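Local coordinates for replication protein B (Plasmid RSF1010, PDB 3H25), which acts as the plasmid's primase, its N-terminal catalytic domain being captured here with hairpin initiator DNA for replication that runs exclusively in leading-strand mode, at residues M48-W53 / Y76-E81; G131-Q136 / Q202-A207; C33-I38 / E81-G86. All blocks are in the same frame, centred on the assembly; numbering follows the deposited sequence.

Contact 1: M48-W53 / Y76-E81; sequences MMNREW and YIRPAE. With nucleotides of chain B.
A Met-aromatic contact between Met48 and Tyr76 spans strands 48-54 and 73-79, which lie either side of strand 35-42 in an antiparallel sheet; strand 48-54 also meets nucleotide DG27 of chain B. With Met48 CG opposite the backbone N (chi1 -168°) and bends at the next two torsions, CE comes to 3.7 Å from Tyr76 CD2. The sulfur stands off obliquely, SD being 5.1 Å from the Tyr76 ring centroid, and the two side chains cross nearly at right angles. At the far end, Glu52 OE1 meets Ala80 CB. Arg78 approaches Asn50 only loosely; its guanidinium is held by Arg155 O and by Tyr157.

Asn50 O accepts a hydrogen bond from O3' of DG27 of chain B (2.8 Å). Arg51 runs along the sugar, bringing NH2 to 3.1 Å from N3 of DG27 of chain B, while a guanidinium face lies against Trp53 CZ2. An alanine in place of Arg51 removes the guanidinium, which would probably leave the base less firmly placed at N3 and open a gap beside Trp53 and Trp64. Met49 lies near the imidazole part of the base, its CE 3.5 Å from N7 of DG27 of chain B.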
loop_
_atom_site.group_PDB
_atom_site.type_symbol
_atom_site.label_atom_id
_atom_site.label_comp_id
_atom_site.label_asym_id
_atom_site.label_seq_id
_atom_site.Cartn_x
_atom_site.Cartn_y
_atom_site.Cartn_z
ATOM N N MET A 48 2.084 14.534 9.278
ATOM C CA MET A 48 2.890 13.456 8.729
ATOM C C MET A 48 4.354 13.875 8.624
ATOM O O MET A 48 4.676 14.965 8.144
ATOM C CB MET A 48 2.354 13.023 7.360
ATOM C CG MET A 48 2.937 11.714 6.833
ATOM S SD MET A 48 2.333 10.240 7.688
ATOM C CE MET A 48 0.762 9.981 6.867
ATOM N N MET A 49 5.227 12.992 9.089
ATOM C CA MET A 49 6.667 13.156 8.967
ATOM C C MET A 49 7.170 12.128 7.958
ATOM O O MET A 49 6.953 10.928 8.136
ATOM C CB MET A 49 7.313 12.927 10.332
ATOM C CG MET A 49 8.817 13.093 10.381
ATOM S SD MET A 49 9.507 12.303 11.851
ATOM C CE MET A 49 8.661 13.186 13.170
ATOM N N ASN A 50 7.826 12.598 6.898
ATOM C CA ASN A 50 8.319 11.708 5.843
ATOM C C ASN A 50 9.820 11.475 5.912
ATOM O O ASN A 50 10.592 12.395 6.186
ATOM C CB ASN A 50 7.951 12.234 4.450
ATOM C CG ASN A 50 6.464 12.491 4.287
ATOM O OD1 ASN A 50 6.061 13.532 3.770
ATOM N ND2 ASN A 50 5.641 11.545 4.722
ATOM N N ARG A 51 10.220 10.235 5.654
ATOM C CA ARG A 51 11.621 9.844 5.635
ATOM C C ARG A 51 11.827 8.882 4.482
ATOM O O ARG A 51 11.245 7.795 4.471
ATOM C CB ARG A 51 12.003 9.149 6.946
ATOM C CG ARG A 51 12.218 10.066 8.142
ATOM C CD ARG A 51 13.698 10.333 8.363
ATOM N NE ARG A 51 14.037 10.278 9.785
ATOM C CZ ARG A 51 15.266 10.111 10.268
ATOM N NH1 ARG A 51 16.305 9.978 9.449
ATOM N NH2 ARG A 51 15.455 10.068 11.578
ATOM N N GLU A 52 12.636 9.284 3.506
ATOM C CA GLU A 52 13.002 8.387 2.418
ATOM C C GLU A 52 14.170 7.514 2.845
ATOM O O GLU A 52 15.272 8.005 3.089
ATOM C CB GLU A 52 13.340 9.148 1.133
ATOM C CG GLU A 52 13.746 8.222 -0.012
ATOM C CD GLU A 52 13.923 8.940 -1.330
ATOM O OE1 GLU A 52 12.926 9.491 -1.849
ATOM O OE2 GLU A 52 15.059 8.938 -1.855
ATOM N N TRP A 53 13.909 6.215 2.934
ATOM C CA TRP A 53 14.908 5.242 3.343
ATOM C C TRP A 53 14.981 4.085 2.367
ATOM O O TRP A 53 13.973 3.700 1.778
ATOM C CB TRP A 53 14.567 4.677 4.719
ATOM C CG TRP A 53 14.963 5.528 5.880
ATOM C CD1 TRP A 53 16.097 6.280 6.007
ATOM C CD2 TRP A 53 14.243 5.679 7.107
ATOM N NE1 TRP A 53 16.116 6.906 7.229
ATOM C CE2 TRP A 53 14.992 6.552 7.926
ATOM C CE3 TRP A 53 13.033 5.164 7.592
ATOM C CZ2 TRP A 53 14.569 6.924 9.203
ATOM C CZ3 TRP A 53 12.612 5.536 8.863
ATOM C CH2 TRP A 53 13.379 6.410 9.653
ATOM N N TYR A 76 3.401 4.596 8.585
ATOM C CA TYR A 76 2.923 4.350 7.227
ATOM C C TYR A 76 4.068 4.062 6.258
ATOM O O TYR A 76 5.225 4.399 6.527
ATOM C CB TYR A 76 2.110 5.544 6.721
ATOM C CG TYR A 76 0.814 5.778 7.461
ATOM C CD1 TYR A 76 -0.365 5.151 7.055
ATOM C CD2 TYR A 76 0.760 6.635 8.559
ATOM C CE1 TYR A 76 -1.561 5.364 7.729
ATOM C CE2 TYR A 76 -0.434 6.858 9.238
ATOM C CZ TYR A 76 -1.588 6.219 8.819
ATOM O OH TYR A 76 -2.770 6.435 9.488
ATOM N N ILE A 77 3.727 3.445 5.127
ATOM C CA ILE A 77 4.713 3.041 4.124
ATOM C C ILE A 77 4.192 3.192 2.686
ATOM O O ILE A 77 3.012 2.964 2.406
ATOM C CB ILE A 77 5.228 1.586 4.383
ATOM C CG1 ILE A 77 6.468 1.283 3.529
ATOM C CG2 ILE A 77 4.113 0.553 4.164
ATOM C CD1 ILE A 77 7.257 0.074 3.975
ATOM N N ARG A 78 5.091 3.607 1.796
ATOM C CA ARG A 78 4.848 3.662 0.358
ATOM C C ARG A 78 6.204 3.651 -0.353
ATOM O O ARG A 78 7.214 4.018 0.251
ATOM C CB ARG A 78 4.030 4.907 -0.029
ATOM C CG ARG A 78 4.770 6.232 0.109
ATOM C CD ARG A 78 3.856 7.423 -0.135
ATOM N NE ARG A 78 4.503 8.682 0.229
ATOM C CZ ARG A 78 3.899 9.868 0.271
ATOM N NH1 ARG A 78 2.612 9.981 -0.026
ATOM N NH2 ARG A 78 4.584 10.948 0.620
ATOM N N PRO A 79 6.239 3.214 -1.629
ATOM C CA PRO A 79 7.468 3.286 -2.422
ATOM C C PRO A 79 8.010 4.710 -2.537
ATOM O O PRO A 79 7.237 5.673 -2.516
ATOM C CB PRO A 79 7.023 2.789 -3.799
ATOM C CG PRO A 79 5.840 1.946 -3.533
ATOM C CD PRO A 79 5.136 2.600 -2.393
ATOM N N ALA A 80 9.330 4.835 -2.652
ATOM C CA ALA A 80 9.973 6.135 -2.842
ATOM C C ALA A 80 9.516 6.788 -4.144
ATOM O O ALA A 80 9.120 6.098 -5.087
ATOM C CB ALA A 80 11.481 5.994 -2.818
ATOM N N GLU A 81 9.571 8.117 -4.183
ATOM C CA GLU A 81 9.060 8.891 -5.315
ATOM C C GLU A 81 9.668 8.469 -6.656
ATOM O O GLU A 81 8.948 8.335 -7.648
ATOM C CB GLU A 81 9.261 10.394 -5.071
ATOM C CG GLU A 81 8.541 11.307 -6.063
ATOM C CD GLU A 81 7.020 11.240 -5.961
ATOM O OE1 GLU A 81 6.488 11.165 -4.833
ATOM O OE2 GLU A 81 6.353 11.278 -7.018
ATOM P P DG B 27 10.559 18.169 10.989
ATOM O OP1 DG B 27 10.418 19.394 10.176
ATOM O OP2 DG B 27 9.426 17.704 11.819
ATOM O "O5'" DG B 27 10.999 16.984 10.013
ATOM C "C5'" DG B 27 12.219 17.051 9.277
ATOM C "C4'" DG B 27 12.961 15.735 9.394
ATOM O "O4'" DG B 27 13.428 15.591 10.753
ATOM C "C3'" DG B 27 12.107 14.499 9.127
ATOM O "O3'" DG B 27 12.235 14.106 7.765
ATOM C "C2'" DG B 27 12.664 13.437 10.072
ATOM C "C1'" DG B 27 13.490 14.222 11.093
ATOM N N9 DG B 27 13.024 14.060 12.470
ATOM C C8 DG B 27 11.937 14.666 13.054
ATOM N N7 DG B 27 11.761 14.336 14.303
ATOM C C5 DG B 27 12.796 13.450 14.570
ATOM C C6 DG B 27 13.125 12.758 15.766
ATOM O O6 DG B 27 12.542 12.794 16.860
ATOM N N1 DG B 27 14.258 11.955 15.611
ATOM C C2 DG B 27 14.984 11.839 14.445
ATOM N N2 DG B 27 16.046 11.021 14.482
ATOM N N3 DG B 27 14.687 12.483 13.320
ATOM C C4 DG B 27 13.585 13.269 13.451
#

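Contact 2: G131-Q136 / Q202-A207; sequences GELRGQ and QQIEQA
Ile204 places CG1 beside its backbone N (chi1 -75°) and carries on extended, and this reach brings CD1 up to helix 131-144 between Glu132, Leu133 and Gln136. From the other helix, Gln136 sets CG opposite its own N (chi1 -175°) and then bends, swinging its amide across to Gln203. The axes of segments 131-136 and 202-207 are steeply crossed and approach to 10.6 Å.

Ile204 CD1 is the apolar centre of the contact. This methyl carbon, Ile204 CD1, sits 3.9 Å from Leu133 CD2 and also meets the backbone oxygen of Glu132 and CB of Gln136, so one methyl group touches two successive residues of the helix and a third on its next turn. Leu133 comes to it crosswise and also leans on Val197 and Ala200 one to two turns earlier in helix 193-209. Beside this apolar contact, Gln136 NE2 gives a weak hydrogen bond to Gln203 OE1, 3.5 Å long and bent to 140°, with the amide planes steeply inclined to each other.

Gln136 OE1 accepts from Arg139 NH2, which probably helps fix which end of the amide faces Gln203. The chemistry is thus that of a small, partly exposed apolar contact with one weak polar bond at its margin, and between these two segments the join rests mostly on Ile204.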
loop_
_atom_site.group_PDB
_atom_site.type_symbol
_atom_site.label_atom_id
_atom_site.label_comp_id
_atom_site.label_asym_id
_atom_site.label_seq_id
_atom_site.Cartn_x
_atom_site.Cartn_y
_atom_site.Cartn_z
ATOM N N GLY A 131 3.269 6.642 -12.799
ATOM C CA GLY A 131 2.309 7.198 -11.846
ATOM C C GLY A 131 0.932 7.419 -12.444
ATOM O O GLY A 131 -0.083 7.227 -11.772
ATOM N N GLU A 132 0.905 7.812 -13.716
ATOM C CA GLU A 132 -0.339 8.086 -14.430
ATOM C C GLU A 132 -1.159 6.822 -14.688
ATOM O O GLU A 132 -2.388 6.866 -14.690
ATOM C CB GLU A 132 -0.040 8.808 -15.743
ATOM C CG GLU A 132 -1.177 9.686 -16.237
ATOM C CD GLU A 132 -0.707 10.787 -17.168
ATOM O OE1 GLU A 132 0.520 11.021 -17.257
ATOM O OE2 GLU A 132 -1.572 11.425 -17.807
ATOM N N LEU A 133 -0.472 5.702 -14.907
ATOM C CA LEU A 133 -1.129 4.401 -15.046
ATOM C C LEU A 133 -1.577 3.871 -13.690
ATOM O O LEU A 133 -2.716 3.431 -13.542
ATOM C CB LEU A 133 -0.211 3.383 -15.737
ATOM C CG LEU A 133 0.046 3.533 -17.240
ATOM C CD1 LEU A 133 1.252 2.707 -17.652
ATOM C CD2 LEU A 133 -1.175 3.147 -18.061
ATOM N N ARG A 134 -0.676 3.926 -12.708
ATOM C CA ARG A 134 -0.977 3.496 -11.338
ATOM C C ARG A 134 -2.112 4.304 -10.704
ATOM O O ARG A 134 -2.870 3.776 -9.888
ATOM C CB ARG A 134 0.276 3.558 -10.459
ATOM C CG ARG A 134 1.235 2.395 -10.672
ATOM C CD ARG A 134 2.414 2.435 -9.709
ATOM N NE ARG A 134 3.447 3.383 -10.124
ATOM C CZ ARG A 134 3.671 4.563 -9.550
ATOM N NH1 ARG A 134 4.638 5.345 -10.008
ATOM N NH2 ARG A 134 2.939 4.964 -8.519
ATOM N N GLY A 135 -2.218 5.576 -11.089
ATOM C CA GLY A 135 -3.292 6.455 -10.627
ATOM C C GLY A 135 -4.646 6.059 -11.183
ATOM O O GLY A 135 -5.650 6.084 -10.465
ATOM N N GLN A 136 -4.668 5.695 -12.464
ATOM C CA GLN A 136 -5.884 5.239 -13.133
ATOM C C GLN A 136 -6.348 3.890 -12.583
ATOM O O GLN A 136 -7.533 3.706 -12.297
ATOM C CB GLN A 136 -5.658 5.157 -14.648
ATOM C CG GLN A 136 -6.902 4.812 -15.473
ATOM C CD GLN A 136 -7.968 5.901 -15.454
ATOM O OE1 GLN A 136 -7.667 7.090 -15.328
ATOM N NE2 GLN A 136 -9.223 5.495 -15.590
ATOM N N GLN A 202 -5.298 2.583 -22.614
ATOM C CA GLN A 202 -6.331 2.932 -23.592
ATOM C C GLN A 202 -7.264 4.015 -23.058
ATOM O O GLN A 202 -7.584 4.967 -23.771
ATOM C CB GLN A 202 -7.139 1.696 -24.014
ATOM C CG GLN A 202 -6.332 0.608 -24.738
ATOM C CD GLN A 202 -6.071 0.914 -26.211
ATOM O OE1 GLN A 202 -5.547 1.973 -26.560
ATOM N NE2 GLN A 202 -6.423 -0.028 -27.080
ATOM N N GLN A 203 -7.687 3.863 -21.802
ATOM C CA GLN A 203 -8.555 4.836 -21.132
ATOM C C GLN A 203 -7.899 6.211 -21.005
ATOM O O GLN A 203 -8.573 7.232 -21.134
ATOM C CB GLN A 203 -8.976 4.328 -19.747
ATOM C CG GLN A 203 -10.003 3.195 -19.772
ATOM C CD GLN A 203 -10.225 2.553 -18.406
ATOM O OE1 GLN A 203 -9.367 2.615 -17.522
ATOM N NE2 GLN A 203 -11.381 1.921 -18.236
ATOM N N ILE A 204 -6.589 6.228 -20.752
ATOM C CA ILE A 204 -5.828 7.474 -20.641
ATOM C C ILE A 204 -5.723 8.198 -21.988
ATOM O O ILE A 204 -6.014 9.393 -22.074
ATOM C CB ILE A 204 -4.420 7.249 -20.014
ATOM C CG1 ILE A 204 -4.544 7.019 -18.502
ATOM C CG2 ILE A 204 -3.482 8.435 -20.296
ATOM C CD1 ILE A 204 -3.331 6.357 -17.865
ATOM N N GLU A 205 -5.324 7.471 -23.032
ATOM C CA GLU A 205 -5.142 8.074 -24.353
ATOM C C GLU A 205 -6.461 8.421 -25.044
ATOM O O GLU A 205 -6.501 9.321 -25.879
ATOM C CB GLU A 205 -4.242 7.214 -25.255
ATOM C CG GLU A 205 -4.869 5.928 -25.787
ATOM C CD GLU A 205 -4.184 5.421 -27.048
ATOM O OE1 GLU A 205 -3.906 4.205 -27.127
ATOM O OE2 GLU A 205 -3.922 6.236 -27.963
ATOM N N GLN A 206 -7.534 7.717 -24.684
ATOM C CA GLN A 206 -8.875 8.052 -25.164
ATOM C C GLN A 206 -9.364 9.348 -24.519
ATOM O O GLN A 206 -10.038 10.151 -25.164
ATOM C CB GLN A 206 -9.861 6.914 -24.890
ATOM N N ALA A 207 -9.018 9.540 -23.246
ATOM C CA ALA A 207 -9.305 10.781 -22.529
ATOM C C ALA A 207 -8.401 11.917 -23.009
ATOM O O ALA A 207 -8.801 13.084 -23.001
ATOM C CB ALA A 207 -9.151 10.577 -21.028
#

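Contact 3: C33-I38 / E81-G86; sequences CERFDI and EQERHG
The start of strand 35-42, with Cys33 and Glu34 just ahead of it, faces the loop 81-86 that leads from strand 73-79 to strand 87-93, the CA atoms of Arg35 and Glu83 being 6.7 Å apart. This loop carries the chain from one antiparallel sheet of the primase domain to the other, and Glu83 fastens it to the first.

Glu83 extends CG directly away from its backbone N (chi1 180°) and bends at chi2, which lays its carboxylate over two successive peptide N-H groups. OE2 takes the bond from Glu34 N at 2.9 Å, close to straight at 166°; OE1 takes that from Arg35 N at 3.0 Å, more bent at 142°. Both donors come from above the carboxylate plane. The acid is therefore gripped through both oxygens by backbone N-H groups, which would probably help offset its charge. The Arg35 guanidinium instead leads away, to a long, weak ion pair with Glu52.

Cys33 packs against the Glu83 side chain: its CB lies 3.7 Å from Glu83 CD and rests against a face of the Phe36 ring. Its SG looks obliquely onto His85, 5.3 Å from the ring centroid, while His85 ND1 accepts from Leu87 N.

Further along, Asp37 and Glu81 are both probably charged, and their carboxylates do not meet. A water lies between them, an arrangement likely to ease their repulsion; it donates to Asp37 OD2 and to Glu81 OE1, each at 2.8 Å.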
loop_
_atom_site.group_PDB
_atom_site.type_symbol
_atom_site.label_atom_id
_atom_site.label_comp_id
_atom_site.label_asym_id
_atom_site.label_seq_id
_atom_site.Cartn_x
_atom_site.Cartn_y
_atom_site.Cartn_z
ATOM N N CYS A 33 10.359 -3.028 -3.279
ATOM C CA CYS A 33 11.046 -1.773 -3.606
ATOM C C CYS A 33 12.445 -1.711 -3.004
ATOM O O CYS A 33 12.700 -2.285 -1.945
ATOM C CB CYS A 33 10.240 -0.563 -3.121
ATOM S SG CYS A 33 8.491 -0.573 -3.557
ATOM N N GLU A 34 13.344 -1.007 -3.684
ATOM C CA GLU A 34 14.680 -0.751 -3.155
ATOM C C GLU A 34 14.647 0.369 -2.114
ATOM O O GLU A 34 15.409 0.346 -1.147
ATOM C CB GLU A 34 15.653 -0.398 -4.283
ATOM C CG GLU A 34 15.989 -1.557 -5.216
ATOM C CD GLU A 34 17.053 -1.196 -6.241
ATOM O OE1 GLU A 34 18.165 -0.781 -5.839
ATOM O OE2 GLU A 34 16.783 -1.332 -7.454
ATOM N N ARG A 35 13.758 1.340 -2.319
ATOM C CA ARG A 35 13.637 2.503 -1.439
ATOM C C ARG A 35 12.179 2.812 -1.096
ATOM O O ARG A 35 11.286 2.661 -1.935
ATOM C CB ARG A 35 14.296 3.728 -2.078
ATOM C CG ARG A 35 15.766 3.539 -2.440
ATOM C CD ARG A 35 16.390 4.819 -2.966
ATOM N NE ARG A 35 16.374 5.888 -1.970
ATOM C CZ ARG A 35 17.257 6.017 -0.982
ATOM N NH1 ARG A 35 18.241 5.137 -0.837
ATOM N NH2 ARG A 35 17.150 7.032 -0.132
ATOM N N PHE A 36 11.952 3.254 0.140
ATOM C CA PHE A 36 10.607 3.524 0.650
ATOM C C PHE A 36 10.486 4.917 1.269
ATOM O O PHE A 36 11.459 5.459 1.794
ATOM C CB PHE A 36 10.229 2.504 1.730
ATOM C CG PHE A 36 10.161 1.084 1.248
ATOM C CD1 PHE A 36 11.263 0.241 1.370
ATOM C CD2 PHE A 36 8.983 0.573 0.708
ATOM C CE1 PHE A 36 11.202 -1.079 0.939
ATOM C CE2 PHE A 36 8.911 -0.749 0.277
ATOM C CZ PHE A 36 10.024 -1.575 0.394
ATOM N N ASP A 37 9.282 5.483 1.203
ATOM C CA ASP A 37 8.910 6.618 2.042
ATOM C C ASP A 37 8.240 6.084 3.304
ATOM O O ASP A 37 7.261 5.335 3.224
ATOM C CB ASP A 37 7.943 7.562 1.314
ATOM C CG ASP A 37 8.626 8.426 0.271
ATOM O OD1 ASP A 37 9.833 8.718 0.408
ATOM O OD2 ASP A 37 7.940 8.829 -0.691
ATOM N N ILE A 38 8.771 6.461 4.462
ATOM C CA ILE A 38 8.177 6.076 5.739
ATOM C C ILE A 38 7.510 7.285 6.382
ATOM O O ILE A 38 8.172 8.266 6.729
ATOM C CB ILE A 38 9.219 5.445 6.708
ATOM C CG1 ILE A 38 9.898 4.220 6.074
ATOM C CG2 ILE A 38 8.578 5.100 8.059
ATOM C CD1 ILE A 38 8.970 3.056 5.737
ATOM N N GLU A 81 9.571 8.117 -4.183
ATOM C CA GLU A 81 9.060 8.891 -5.315
ATOM C C GLU A 81 9.668 8.469 -6.656
ATOM O O GLU A 81 8.948 8.335 -7.648
ATOM C CB GLU A 81 9.261 10.394 -5.071
ATOM C CG GLU A 81 8.541 11.307 -6.063
ATOM C CD GLU A 81 7.020 11.240 -5.961
ATOM O OE1 GLU A 81 6.488 11.165 -4.833
ATOM O OE2 GLU A 81 6.353 11.278 -7.018
ATOM N N GLN A 82 10.980 8.241 -6.671
ATOM C CA GLN A 82 11.700 7.880 -7.899
ATOM C C GLN A 82 11.891 6.365 -8.065
ATOM O O GLN A 82 12.726 5.917 -8.857
ATOM C CB GLN A 82 13.057 8.600 -7.963
ATOM C CG GLN A 82 12.993 10.125 -7.831
ATOM C CD GLN A 82 12.087 10.789 -8.862
ATOM O OE1 GLN A 82 12.145 10.486 -10.057
ATOM N NE2 GLN A 82 11.248 11.712 -8.397
ATOM N N GLU A 83 11.112 5.585 -7.321
ATOM C CA GLU A 83 11.164 4.128 -7.398
ATOM C C GLU A 83 10.344 3.631 -8.585
ATOM O O GLU A 83 9.190 4.029 -8.763
ATOM C CB GLU A 83 10.649 3.511 -6.091
ATOM C CG GLU A 83 10.650 1.985 -6.040
ATOM C CD GLU A 83 12.011 1.389 -5.703
ATOM O OE1 GLU A 83 12.834 2.067 -5.048
ATOM O OE2 GLU A 83 12.250 0.225 -6.090
ATOM N N ARG A 84 10.952 2.770 -9.398
ATOM C CA ARG A 84 10.253 2.116 -10.500
ATOM C C ARG A 84 9.499 0.903 -9.956
ATOM O O ARG A 84 10.118 -0.068 -9.513
ATOM C CB ARG A 84 11.239 1.694 -11.596
ATOM C CG ARG A 84 12.031 2.841 -12.221
ATOM C CD ARG A 84 12.898 2.370 -13.387
ATOM N NE ARG A 84 12.134 2.215 -14.626
ATOM C CZ ARG A 84 11.628 1.063 -15.057
ATOM N N HIS A 85 8.167 0.970 -9.980
ATOM C CA HIS A 85 7.321 -0.083 -9.402
ATOM C C HIS A 85 5.924 -0.130 -10.022
ATOM O O HIS A 85 5.511 0.800 -10.721
ATOM C CB HIS A 85 7.204 0.100 -7.884
ATOM C CG HIS A 85 6.374 1.277 -7.481
ATOM N ND1 HIS A 85 5.059 1.160 -7.089
ATOM C CD2 HIS A 85 6.667 2.597 -7.423
ATOM C CE1 HIS A 85 4.578 2.356 -6.800
ATOM N NE2 HIS A 85 5.534 3.246 -6.994
ATOM N N GLY A 86 5.203 -1.215 -9.746
ATOM C CA GLY A 86 3.827 -1.386 -10.214
ATOM C C GLY A 86 2.841 -1.646 -9.090
ATOM O O GLY A 86 1.792 -2.262 -9.302
HETATM O O HOH W 1 6.133 9.266 -2.847
#

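Contacts 1 and 3 meet on one sheet: their centres are 9 Å apart, they share Glu81, and strand 35-42, which supplies one side of contact 3, runs between the two strands of contact 1. Arg51 O and Ile38 N, 2.8 Å apart, probably form one of the bonds that tie them. Contact 2 stands apart, its centre about 24 Å from that of contact 1 and about 20 Å from that of contact 3, yet Arg134 packs its NE 3.4 Å from His85 O of the loop 81-86. Distance to the initiator DNA grades the three: contact 1 touches it, contact 3 comes within about 7 Å at its nearest atom, and contact 2 stays about 21 Å off.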